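PDB 6RTE: cytochrome c from Pseudomonas aeruginosa, which acts as the dihydro-heme d1 dehydrogenase NirN, an oxidoreductase of heme d1 biosynthesis that carries a bound heme c. Local coordinates for residues Val152-Asp157 / Met488-Ser492; Ala218-Asn224 / Val236-Pro241; Asp322-Leu326 / Val338-Asp342. One frame throughout, in Å; residues are numbered along the deposited sequence.

Contact 1 of 3, residues Val152-Asp157 / Met488-Ser492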
ATOM      1  N   VAL A 152      -3.884 -12.383   1.938  1.00 29.93           N
ATOM      2  CA  VAL A 152      -4.856 -11.613   2.719  1.00 30.47           C
ATOM      3  C   VAL A 152      -4.137 -10.954   3.883  1.00 30.18           C
ATOM      4  O   VAL A 152      -3.514 -11.637   4.706  1.00 31.39           O
ATOM      5  CB  VAL A 152      -6.012 -12.491   3.222  1.00 32.86           C
ATOM      6  CG1 VAL A 152      -7.024 -11.630   3.985  1.00 35.31           C
ATOM      7  CG2 VAL A 152      -6.672 -13.181   2.075  1.00 32.32           C
ATOM      8  N   VAL A 153      -4.229  -9.632   3.955  1.00 29.37           N
ATOM      9  CA  VAL A 153      -3.585  -8.858   5.015  1.00 31.16           C
ATOM     10  C   VAL A 153      -4.574  -8.725   6.170  1.00 34.29           C
ATOM     11  O   VAL A 153      -5.668  -8.168   6.009  1.00 34.87           O
ATOM     12  CB  VAL A 153      -3.126  -7.491   4.494  1.00 32.39           C
ATOM     13  CG1 VAL A 153      -2.511  -6.661   5.609  1.00 34.81           C
ATOM     14  CG2 VAL A 153      -2.088  -7.667   3.370  1.00 30.35           C
ATOM     15  N   GLU A 154      -4.217  -9.293   7.322  1.00 36.63           N
ATOM     16  CA  GLU A 154      -5.048  -9.206   8.529  1.00 39.66           C
ATOM     17  C   GLU A 154      -4.445  -8.107   9.406  1.00 37.26           C
ATOM     18  O   GLU A 154      -3.573  -8.359  10.240  1.00 36.02           O
ATOM     19  CB  GLU A 154      -5.106 -10.543   9.254  1.00 43.53           C
ATOM     20  CG  GLU A 154      -5.789 -11.647   8.465  1.00 44.99           C
ATOM     21  CD  GLU A 154      -5.746 -12.983   9.186  1.00 45.21           C
ATOM     22  OE1 GLU A 154      -4.870 -13.826   8.858  1.00 44.69           O
ATOM     23  OE2 GLU A 154      -6.583 -13.186  10.085  1.00 45.30           O
ATOM     24  N   SER A 155      -4.911  -6.876   9.200  1.00 36.21           N
ATOM     25  CA  SER A 155      -4.232  -5.726   9.794  1.00 36.19           C
ATOM     26  C   SER A 155      -4.542  -5.552  11.277  1.00 37.82           C
ATOM     27  O   SER A 155      -3.785  -4.875  11.974  1.00 36.00           O
ATOM     28  CB  SER A 155      -4.600  -4.458   9.024  1.00 38.55           C
ATOM     29  OG  SER A 155      -5.909  -4.018   9.347  1.00 42.89           O
ATOM     30  N   GLY A 156      -5.629  -6.143  11.770  1.00 41.96           N
ATOM     31  CA  GLY A 156      -5.986  -5.982  13.171  1.00 46.38           C
ATOM     32  C   GLY A 156      -4.998  -6.632  14.121  1.00 46.41           C
ATOM     33  O   GLY A 156      -4.725  -6.101  15.202  1.00 48.94           O
ATOM     34  N   ASP A 157      -4.463  -7.799  13.749  1.00 44.60           N
ATOM     35  CA  ASP A 157      -3.478  -8.499  14.568  1.00 44.25           C
ATOM     36  C   ASP A 157      -2.187  -8.758  13.803  1.00 41.64           C
ATOM     37  O   ASP A 157      -1.359  -9.559  14.241  1.00 42.66           O
ATOM     38  CB  ASP A 157      -4.056  -9.810  15.117  1.00 48.44           C
ATOM     39  CG  ASP A 157      -4.807 -10.624  14.067  1.00 49.52           C
ATOM     40  OD1 ASP A 157      -4.696 -10.321  12.858  1.00 47.62           O
ATOM     41  OD2 ASP A 157      -5.518 -11.576  14.468  1.00 51.28           O
ATOM     42  N   MET A 488     -12.420 -12.379  10.556  1.00 48.09           N
ATOM     43  CA  MET A 488     -11.057 -11.869  10.653  1.00 47.39           C
ATOM     44  C   MET A 488     -11.039 -10.549  11.411  1.00 48.91           C
ATOM     45  O   MET A 488     -12.030  -9.813  11.448  1.00 48.91           O
ATOM     46  CB  MET A 488     -10.429 -11.671   9.270  1.00 47.07           C
ATOM     47  CG  MET A 488     -10.081 -12.960   8.559  1.00 47.07           C
ATOM     48  SD  MET A 488      -9.185 -12.667   7.030  1.00 45.75           S
ATOM     49  CE  MET A 488      -9.169 -14.315   6.334  1.00 47.18           C
ATOM     50  N   ASN A 489      -9.875 -10.242  11.994  1.00 49.23           N
ATOM     51  CA  ASN A 489      -9.679  -9.010  12.759  1.00 51.83           C
ATOM     52  C   ASN A 489      -9.156  -7.938  11.812  1.00 50.53           C
ATOM     53  O   ASN A 489      -7.954  -7.861  11.538  1.00 48.98           O
ATOM     54  CB  ASN A 489      -8.718  -9.234  13.924  1.00 54.76           C
ATOM     55  CG  ASN A 489      -8.623  -8.023  14.846  1.00 59.50           C
ATOM     56  OD1 ASN A 489      -9.119  -6.944  14.526  1.00 61.50           O
ATOM     57  ND2 ASN A 489      -7.977  -8.199  15.996  1.00 60.88           N
ATOM     58  N   LYS A 490     -10.065  -7.111  11.303  1.00 51.23           N
ATOM     59  CA  LYS A 490      -9.709  -5.974  10.463  1.00 52.45           C
ATOM     60  C   LYS A 490      -8.928  -6.408   9.230  1.00 48.43           C
ATOM     61  O   LYS A 490      -7.808  -5.932   9.001  1.00 47.96           O
ATOM     62  CB  LYS A 490      -8.889  -4.963  11.268  1.00 55.92           C
ATOM     63  CG  LYS A 490      -9.585  -4.505  12.520  1.00 63.38           C
ATOM     64  CD  LYS A 490     -10.045  -3.071  12.385  1.00 69.25           C
ATOM     65  CE  LYS A 490      -8.898  -2.121  12.627  1.00 72.04           C
ATOM     66  NZ  LYS A 490      -9.138  -0.802  11.988  1.00 74.07           N
ATOM     67  N   PRO A 491      -9.481  -7.292   8.410  1.00 46.10           N
ATOM     68  CA  PRO A 491      -8.854  -7.570   7.113  1.00 42.39           C
ATOM     69  C   PRO A 491      -8.850  -6.309   6.265  1.00 42.83           C
ATOM     70  O   PRO A 491      -9.803  -5.530   6.279  1.00 41.48           O
ATOM     71  CB  PRO A 491      -9.746  -8.659   6.508  1.00 41.07           C
ATOM     72  CG  PRO A 491     -11.104  -8.378   7.110  1.00 42.03           C
ATOM     73  CD  PRO A 491     -10.831  -7.882   8.518  1.00 44.12           C
ATOM     74  N   SER A 492      -7.755  -6.092   5.536  1.00 41.23           N
ATOM     75  CA  SER A 492      -7.646  -4.914   4.691  1.00 41.70           C
ATOM     76  C   SER A 492      -7.626  -5.394   3.241  1.00 39.91           C
ATOM     77  O   SER A 492      -8.682  -5.778   2.710  1.00 41.75           O
ATOM     78  CB  SER A 492      -6.432  -4.071   5.100  1.00 42.16           C
ATOM     79  OG  SER A 492      -5.279  -4.881   5.243  1.00 42.40           O
TER
HETATM   80  O   HOH W   1      -7.539 -11.771  11.808  1.00 49.11           O
HETATM   81  O   HOH W   2      -6.998 -10.997  16.477  1.00 61.13           O
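Met488 reaches across to Val152 and Glu154. Its CB is directed toward 152-157, and each atom beyond it has a neighbour there: CG lies 3.8 Å from Glu154 OE2, SD is 3.8 Å from Glu154 CG while also touching Val152 CG1, and the terminal CE ends beside that same methyl. The chain is extended (chi2 -174°), which carries the thioether past the Glu154 side chain at about a right angle. Glu154's carboxylate is held by partners beyond the two segments, with OE1 bonded to Thr161 and salt-bridged to Arg173.

On the backbone, Ser492 N donates to Val153 O at 3.0 Å, almost straight at 168°, next to the non-hydrogen-bonded pair Glu154-Pro491. Beyond it the chain leaves the regular pairing, but further bonds continue the contact. Lys490 O takes two donors from one residue: Ser155 OG at 2.7 Å, in the carbonyl plane, and Ser155 N from above that plane. Chi1 of 76° swings the hydroxyl toward this oxygen. Gly156 N then bonds to Asn489 O at 2.9 Å, and the Asn489 amide lies against Gly156 CA. A water joins Asp157 OD2 (2.6 Å) to Asn489 ND2 (3.0 Å), while Arg173 forms a salt bridge with the same carboxylate oxygen.

With 330 residues between the segments, strand 491-496 joins strands 150-154, 159-164 and 169-175 as the fourth of their blade. This is the Velcro-type closure of a beta-propeller, here an eight-bladed one, in which the C-terminal strand completes a blade begun near the domain's start.

Contact 2 of 3, residues Ala218-Asn224 / Val236-Pro241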
ATOM      1  N   ALA A 218      14.899  -1.593   5.358  1.00 19.84           N
ATOM      2  CA  ALA A 218      15.365  -0.671   4.332  1.00 20.23           C
ATOM      3  C   ALA A 218      15.322   0.790   4.760  1.00 20.69           C
ATOM      4  O   ALA A 218      16.026   1.613   4.164  1.00 20.53           O
ATOM      5  CB  ALA A 218      14.518  -0.858   3.070  1.00 20.21           C
ATOM      6  N   GLY A 219      14.514   1.129   5.752  1.00 22.39           N
ATOM      7  CA  GLY A 219      14.403   2.505   6.206  1.00 22.99           C
ATOM      8  C   GLY A 219      13.782   2.556   7.582  1.00 22.32           C
ATOM      9  O   GLY A 219      13.619   1.533   8.245  1.00 21.21           O
ATOM     10  N   LEU A 220      13.441   3.778   8.013  1.00 22.48           N
ATOM     11  CA  LEU A 220      12.796   3.980   9.307  1.00 22.22           C
ATOM     12  C   LEU A 220      11.309   4.276   9.188  1.00 21.88           C
ATOM     13  O   LEU A 220      10.553   3.978  10.113  1.00 21.74           O
ATOM     14  CB  LEU A 220      13.472   5.145  10.056  1.00 23.16           C
ATOM     15  CG  LEU A 220      14.956   4.949  10.356  1.00 23.30           C
ATOM     16  CD1 LEU A 220      15.538   6.196  11.041  1.00 23.48           C
ATOM     17  CD2 LEU A 220      15.163   3.736  11.231  1.00 23.51           C
ATOM     18  N   ASN A 221      10.889   4.887   8.086  1.00 22.20           N
ATOM     19  CA  ASN A 221       9.476   5.084   7.773  1.00 23.73           C
ATOM     20  C   ASN A 221       9.346   4.904   6.268  1.00 23.12           C
ATOM     21  O   ASN A 221       9.904   5.692   5.485  1.00 22.05           O
ATOM     22  CB  ASN A 221       8.972   6.449   8.221  1.00 24.83           C
ATOM     23  CG  ASN A 221       7.466   6.584   8.091  1.00 26.92           C
ATOM     24  OD1 ASN A 221       6.967   7.233   7.178  1.00 28.63           O
ATOM     25  ND2 ASN A 221       6.738   5.969   9.005  1.00 27.70           N
ATOM     26  N   THR A 222       8.627   3.864   5.864  1.00 23.34           N
ATOM     27  CA  THR A 222       8.586   3.412   4.479  1.00 22.86           C
ATOM     28  C   THR A 222       7.189   3.623   3.911  1.00 22.47           C
ATOM     29  O   THR A 222       6.192   3.498   4.625  1.00 24.32           O
ATOM     30  CB  THR A 222       8.979   1.937   4.392  1.00 24.84           C
ATOM     31  OG1 THR A 222      10.364   1.814   4.724  1.00 27.07           O
ATOM     32  CG2 THR A 222       8.748   1.368   2.985  1.00 22.85           C
ATOM     33  N   ARG A 223       7.125   3.972   2.628  1.00 21.70           N
ATOM     34  CA  ARG A 223       5.859   4.211   1.943  1.00 22.53           C
ATOM     35  C   ARG A 223       5.372   2.977   1.185  1.00 23.70           C
ATOM     36  O   ARG A 223       4.281   2.471   1.456  1.00 24.43           O
ATOM     37  CB  ARG A 223       5.993   5.411   0.995  1.00 24.52           C
ATOM     38  CG  ARG A 223       6.123   6.749   1.717  1.00 27.18           C
ATOM     39  CD  ARG A 223       4.774   7.260   2.233  1.00 30.91           C
ATOM     40  NE  ARG A 223       4.016   7.887   1.152  1.00 34.80           N
ATOM     41  CZ  ARG A 223       2.917   8.613   1.323  1.00 38.64           C
ATOM     42  NH1 ARG A 223       2.417   8.803   2.536  1.00 37.73           N
ATOM     43  NH2 ARG A 223       2.320   9.148   0.271  1.00 42.08           N
ATOM     44  N   ASN A 224       6.147   2.483   0.233  1.00 23.18           N
ATOM     45  CA  ASN A 224       5.766   1.266  -0.473  1.00 23.06           C
ATOM     46  C   ASN A 224       6.993   0.725  -1.193  1.00 22.37           C
ATOM     47  O   ASN A 224       8.103   1.264  -1.083  1.00 21.83           O
ATOM     48  CB  ASN A 224       4.583   1.510  -1.434  1.00 23.34           C
ATOM     49  CG  ASN A 224       4.996   2.188  -2.731  1.00 25.38           C
ATOM     50  OD1 ASN A 224       5.845   3.071  -2.754  1.00 25.59           O
ATOM     51  ND2 ASN A 224       4.390   1.757  -3.835  1.00 26.53           N
ATOM     52  N   VAL A 236      12.497   0.299  -2.885  1.00 19.44           N
ATOM     53  CA  VAL A 236      11.742   0.708  -1.703  1.00 19.33           C
ATOM     54  C   VAL A 236      11.737   2.231  -1.630  1.00 19.98           C
ATOM     55  O   VAL A 236      12.802   2.862  -1.691  1.00 18.65           O
ATOM     56  CB  VAL A 236      12.343   0.129  -0.404  1.00 20.45           C
ATOM     57  CG1 VAL A 236      11.465   0.470   0.778  1.00 21.31           C
ATOM     58  CG2 VAL A 236      12.553  -1.373  -0.507  1.00 19.40           C
ATOM     59  N   GLY A 237      10.545   2.806  -1.489  1.00 21.05           N
ATOM     60  CA  GLY A 237      10.385   4.245  -1.362  1.00 22.59           C
ATOM     61  C   GLY A 237      10.172   4.647   0.081  1.00 22.75           C
ATOM     62  O   GLY A 237       9.161   4.290   0.692  1.00 23.24           O
ATOM     63  N   ASN A 238      11.121   5.424   0.616  1.00 22.69           N
ATOM     64  CA  ASN A 238      11.136   5.785   2.024  1.00 21.82           C
ATOM     65  C   ASN A 238      10.760   7.249   2.231  1.00 21.19           C
ATOM     66  O   ASN A 238      11.148   8.129   1.447  1.00 20.24           O
ATOM     67  CB  ASN A 238      12.517   5.534   2.642  1.00 21.25           C
ATOM     68  CG  ASN A 238      12.818   4.062   2.853  1.00 22.82           C
ATOM     69  OD1 ASN A 238      11.920   3.257   3.092  1.00 24.72           O
ATOM     70  ND2 ASN A 238      14.097   3.703   2.776  1.00 23.31           N
ATOM     71  N   TYR A 239       9.981   7.498   3.295  1.00 22.14           N
ATOM     72  CA  TYR A 239       9.830   8.829   3.847  1.00 22.64           C
ATOM     73  C   TYR A 239      11.054   9.216   4.676  1.00 23.89           C
ATOM     74  O   TYR A 239      11.542  10.341   4.575  1.00 24.20           O
ATOM     75  CB  TYR A 239       8.582   8.908   4.736  1.00 22.21           C
ATOM     76  CG  TYR A 239       7.409   9.628   4.142  1.00 22.39           C
ATOM     77  CD1 TYR A 239       7.233   9.701   2.769  1.00 25.41           C
ATOM     78  CD2 TYR A 239       6.467  10.241   4.966  1.00 24.72           C
ATOM     79  CE1 TYR A 239       6.158  10.363   2.219  1.00 30.37           C
ATOM     80  CE2 TYR A 239       5.380  10.906   4.430  1.00 29.79           C
ATOM     81  CZ  TYR A 239       5.233  10.959   3.046  1.00 34.04           C
ATOM     82  OH  TYR A 239       4.167  11.615   2.478  1.00 39.02           O
ATOM     83  N   LEU A 240      11.529   8.293   5.515  1.00 24.08           N
ATOM     84  CA  LEU A 240      12.658   8.540   6.404  1.00 23.51           C
ATOM     85  C   LEU A 240      13.607   7.345   6.384  1.00 22.93           C
ATOM     86  O   LEU A 240      13.179   6.218   6.661  1.00 21.38           O
ATOM     87  CB  LEU A 240      12.171   8.798   7.828  1.00 25.13           C
ATOM     88  CG  LEU A 240      13.275   9.059   8.859  1.00 25.71           C
ATOM     89  CD1 LEU A 240      13.893  10.430   8.615  1.00 25.72           C
ATOM     90  CD2 LEU A 240      12.706   8.929  10.266  1.00 27.59           C
ATOM     91  N   PRO A 241      14.883   7.530   6.005  1.00 21.90           N
ATOM     92  CA  PRO A 241      15.428   8.725   5.352  1.00 22.04           C
ATOM     93  C   PRO A 241      14.690   9.036   4.048  1.00 21.33           C
ATOM     94  O   PRO A 241      13.923   8.197   3.573  1.00 19.82           O
ATOM     95  CB  PRO A 241      16.891   8.346   5.074  1.00 21.92           C
ATOM     96  CG  PRO A 241      17.199   7.231   6.044  1.00 22.42           C
ATOM     97  CD  PRO A 241      15.911   6.484   6.194  1.00 22.64           C
TER
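Arg223 lies over one face of the Tyr239 ring, its guanidinium plane only 7° from the ring plane. CD makes the CH-pi contact, 3.7 Å from the centroid of the Tyr239 ring and 24° off the normal, while NE and the guanidinium continue along the ring toward the hydroxyl. Bends at chi2 and chi3 fold the chain so that the guanidinium comes to rest by the phenol end, with Tyr239 OH over its face rather than bonded to it. Arg223 NE is taken by Ser271 O. Asn221 runs alongside Tyr239 in the same direction, its amide turned 46° from the ring and OD1 3.4 Å from Tyr239 CB.

On the face of Thr222 and Asn238 the meeting is polar. Thr222 OG1, beside its own backbone N, donates to Asn238 OD1 at 2.7 Å, and the other end of that amide reaches back, ND2 to Ala218 O at 3.2 Å, from well above the carbonyl plane. Asn238 thus ties its strand to the loop that leads into strand 221-227. The Thr222 and Val236 side chains cross at about a right angle, CG2 of Thr222 being 3.6 Å from CG1 of Val236.

The backbone register slips at classic beta bulges. Leu220 N and Asn221 N both bond to Leu240 O, the first at 2.8 Å, and Arg223 and Asn224 together face Gly237, with Gly237 N 2.9 Å from Asn224 O. The chain turns a corner at Tyr239, and a cis peptide follows between Leu240 and Pro241.

The hairpin forms the first two strands of a four-stranded blade. Val236 reaches strands 243-248 and 201-206, Asn224 OD1 accepts from Val273 N in the first strand (270-276) of the next blade, and Leu240 touches Leu64 of the N-terminal cytochrome c region.

Contact 3 of 3, residues Asp322-Leu326 / Val338-Asp342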
ATOM      1  N   ASP A 322      -1.176   1.835 -21.787  1.00 48.39           N
ATOM      2  CA  ASP A 322       0.064   1.649 -22.531  1.00 51.17           C
ATOM      3  C   ASP A 322       1.281   2.253 -21.833  1.00 48.63           C
ATOM      4  O   ASP A 322       2.379   2.228 -22.401  1.00 51.28           O
ATOM      5  CB  ASP A 322      -0.072   2.257 -23.931  1.00 56.43           C
ATOM      6  CG  ASP A 322      -0.137   3.778 -23.906  1.00 59.37           C
ATOM      7  OD1 ASP A 322      -0.314   4.358 -22.812  1.00 59.07           O
ATOM      8  OD2 ASP A 322       0.002   4.397 -24.987  1.00 61.88           O
ATOM      9  N   TYR A 323       1.105   2.802 -20.630  1.00 44.38           N
ATOM     10  CA  TYR A 323       2.171   3.412 -19.836  1.00 40.61           C
ATOM     11  C   TYR A 323       2.857   4.577 -20.545  1.00 44.12           C
ATOM     12  O   TYR A 323       3.930   5.018 -20.118  1.00 43.58           O
ATOM     13  CB  TYR A 323       3.207   2.363 -19.409  1.00 37.48           C
ATOM     14  CG  TYR A 323       2.679   1.426 -18.358  1.00 36.14           C
ATOM     15  CD1 TYR A 323       1.963   0.289 -18.715  1.00 38.43           C
ATOM     16  CD2 TYR A 323       2.866   1.682 -17.013  1.00 35.20           C
ATOM     17  CE1 TYR A 323       1.466  -0.570 -17.761  1.00 39.54           C
ATOM     18  CE2 TYR A 323       2.365   0.828 -16.045  1.00 37.71           C
ATOM     19  CZ  TYR A 323       1.664  -0.299 -16.433  1.00 41.31           C
ATOM     20  OH  TYR A 323       1.161  -1.171 -15.495  1.00 46.01           O
ATOM     21  N   ARG A 324       2.252   5.118 -21.604  1.00 46.69           N
ATOM     22  CA  ARG A 324       2.805   6.319 -22.217  1.00 51.42           C
ATOM     23  C   ARG A 324       2.466   7.570 -21.418  1.00 45.99           C
ATOM     24  O   ARG A 324       3.239   8.533 -21.427  1.00 48.09           O
ATOM     25  CB  ARG A 324       2.304   6.478 -23.657  1.00 60.37           C
ATOM     26  CG  ARG A 324       3.195   5.793 -24.686  1.00 66.35           C
ATOM     27  CD  ARG A 324       2.814   6.162 -26.123  1.00 73.38           C
ATOM     28  NE  ARG A 324       3.009   7.587 -26.409  1.00 77.80           N
ATOM     29  CZ  ARG A 324       2.034   8.458 -26.668  1.00 81.10           C
ATOM     30  NH1 ARG A 324       0.761   8.074 -26.695  1.00 82.89           N
ATOM     31  NH2 ARG A 324       2.335   9.727 -26.914  1.00 82.34           N
ATOM     32  N   TYR A 325       1.342   7.571 -20.716  1.00 41.99           N
ATOM     33  CA  TYR A 325       0.911   8.735 -19.966  1.00 41.64           C
ATOM     34  C   TYR A 325       0.816   8.413 -18.484  1.00 40.84           C
ATOM     35  O   TYR A 325       0.483   7.294 -18.082  1.00 37.55           O
ATOM     36  CB  TYR A 325      -0.436   9.261 -20.468  1.00 44.86           C
ATOM     37  CG  TYR A 325      -0.369   9.693 -21.906  1.00 48.64           C
ATOM     38  CD1 TYR A 325       0.160  10.929 -22.253  1.00 50.90           C
ATOM     39  CD2 TYR A 325      -0.810   8.855 -22.921  1.00 50.57           C
ATOM     40  CE1 TYR A 325       0.236  11.320 -23.569  1.00 55.00           C
ATOM     41  CE2 TYR A 325      -0.739   9.241 -24.239  1.00 54.32           C
ATOM     42  CZ  TYR A 325      -0.215  10.471 -24.560  1.00 56.82           C
ATOM     43  OH  TYR A 325      -0.142  10.855 -25.879  1.00 60.74           O
ATOM     44  N   LEU A 326       1.122   9.426 -17.688  1.00 42.71           N
ATOM     45  CA  LEU A 326       1.051   9.370 -16.239  1.00 44.83           C
ATOM     46  C   LEU A 326       0.019  10.385 -15.788  1.00 48.43           C
ATOM     47  O   LEU A 326       0.070  11.549 -16.197  1.00 52.43           O
ATOM     48  CB  LEU A 326       2.435   9.645 -15.650  1.00 45.81           C
ATOM     49  CG  LEU A 326       2.644   9.825 -14.155  1.00 47.05           C
ATOM     50  CD1 LEU A 326       4.110   9.549 -13.853  1.00 45.16           C
ATOM     51  CD2 LEU A 326       2.265  11.229 -13.718  1.00 51.69           C
ATOM     52  N   VAL A 338      -2.053  15.331 -16.648  1.00 57.56           N
ATOM     53  CA  VAL A 338      -1.626  14.282 -17.571  1.00 51.93           C
ATOM     54  C   VAL A 338      -0.260  14.657 -18.123  1.00 52.88           C
ATOM     55  O   VAL A 338      -0.117  15.667 -18.822  1.00 53.75           O
ATOM     56  CB  VAL A 338      -2.640  14.076 -18.706  1.00 51.81           C
ATOM     57  CG1 VAL A 338      -2.188  12.932 -19.615  1.00 49.55           C
ATOM     58  CG2 VAL A 338      -4.020  13.788 -18.144  1.00 52.13           C
ATOM     59  N   ILE A 339       0.739  13.837 -17.820  1.00 51.80           N
ATOM     60  CA  ILE A 339       2.105  14.026 -18.293  1.00 55.07           C
ATOM     61  C   ILE A 339       2.452  12.885 -19.234  1.00 55.18           C
ATOM     62  O   ILE A 339       2.063  11.735 -18.997  1.00 51.23           O
ATOM     63  CB  ILE A 339       3.106  14.082 -17.118  1.00 57.99           C
ATOM     64  CG1 ILE A 339       2.953  15.402 -16.359  1.00 65.05           C
ATOM     65  CG2 ILE A 339       4.535  13.885 -17.626  1.00 57.22           C
ATOM     66  CD1 ILE A 339       3.830  15.507 -15.126  1.00 67.05           C
ATOM     67  N   GLU A 340       3.181  13.199 -20.298  1.00 59.44           N
ATOM     68  CA  GLU A 340       3.772  12.177 -21.151  1.00 63.26           C
ATOM     69  C   GLU A 340       5.120  11.776 -20.560  1.00 60.92           C
ATOM     70  O   GLU A 340       5.916  12.641 -20.182  1.00 61.44           O
ATOM     71  CB  GLU A 340       3.938  12.679 -22.581  1.00 69.16           C
ATOM     72  CG  GLU A 340       4.386  11.599 -23.540  1.00 72.95           C
ATOM     73  CD  GLU A 340       4.277  12.017 -24.986  1.00 80.73           C
ATOM     74  OE1 GLU A 340       3.963  13.198 -25.247  1.00 85.07           O
ATOM     75  OE2 GLU A 340       4.503  11.157 -25.863  1.00 82.62           O
ATOM     76  N   LEU A 341       5.370  10.465 -20.481  1.00 59.75           N
ATOM     77  CA  LEU A 341       6.522   9.979 -19.724  1.00 59.45           C
ATOM     78  C   LEU A 341       7.836  10.281 -20.439  1.00 63.92           C
ATOM     79  O   LEU A 341       8.781  10.788 -19.825  1.00 64.98           O
ATOM     80  CB  LEU A 341       6.385   8.478 -19.461  1.00 57.28           C
ATOM     81  CG  LEU A 341       5.915   8.093 -18.059  1.00 54.67           C
ATOM     82  CD1 LEU A 341       5.946   6.586 -17.883  1.00 54.20           C
ATOM     83  CD2 LEU A 341       6.763   8.755 -16.978  1.00 52.52           C
ATOM     84  N   ASP A 342       7.921   9.963 -21.732  1.00 65.98           N
ATOM     85  CA  ASP A 342       9.137  10.213 -22.499  1.00 70.51           C
ATOM     86  C   ASP A 342       9.632  11.639 -22.303  1.00 77.53           C
ATOM     87  O   ASP A 342      10.648  11.871 -21.639  1.00 75.50           O
ATOM     88  CB  ASP A 342       8.899   9.970 -23.992  1.00 72.81           C
ATOM     89  CG  ASP A 342       8.516   8.545 -24.292  1.00 72.11           C
ATOM     90  OD1 ASP A 342       8.809   7.668 -23.454  1.00 69.88           O
ATOM     91  OD2 ASP A 342       7.926   8.305 -25.366  1.00 74.04           O
TER
HETATM   92  O   HOH W   3       5.643   8.849 -23.103  1.00 73.97           O
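Arg324 O is gripped twice: Leu341 N donates to it at 3.0 Å, and a water donates at 2.9 Å while accepting from Asp342 N. The carbonyl therefore holds the backbone of 338-342 both directly and through solvent. Deeper in the hairpin, Leu326 and Ile339 form a hydrogen-bonded antiparallel pair, with Leu326 N to Ile339 O at 2.8 Å and the return bond, Ile339 N to Leu326 O, at 2.9 Å.

The charged contact lies on the Tyr325-Glu340 face. Arg324 NH2 meets Glu340 OE2 at 2.8 Å in a salt bridge; the side chains run alongside each other, pointing the same way, with guanidinium and carboxylate planes almost perpendicular. The nitrogen arrives from above the carboxylate plane, 61° out of it, and OE2 is the oxygen it bonds, OE1 of Glu340 being 4.2 Å from Arg324 NH2. Glu340 CG is anti to its backbone N (chi1 -173°) and the chain is extended, which carries OE2 to Arg324 NH2. Weak bonds from NH1 and NH2 to Tyr325 OH give the guanidinium a second support, and the Tyr325 ring meets Trp390 edge-to-face. The Leu326 and Leu341 side chains cross at about a right angle.

Just before, Asp322 OD1 accepts from Arg324 N, an Asx turn leading into the strand. The salt bridge includes a bent N-H bond and probably depends less on direction than the nearly straight backbone bonds, which set the register.

In the fold
Contacts 1 and 2 belong to the heme c side of the propeller: the side chain of Asp157 is about 7 Å from the bound heme c and that of Asn221 about 9 Å, yet their centres stand about 22 Å apart with nearest atoms about 12 Å apart. Contact 3 lies farther out, its centre about 22 Å from that of the chain, and on the opposite side of the chain's centre from contact 1, about 35 Å away centre to centre. Contacts 2 and 3 are local hairpins following one another in sequence, their centres about 26 Å apart, and both are nested inside the long loop that contact 1 closes. One long-range clasp therefore closes the ring in which the two local hairpins sit.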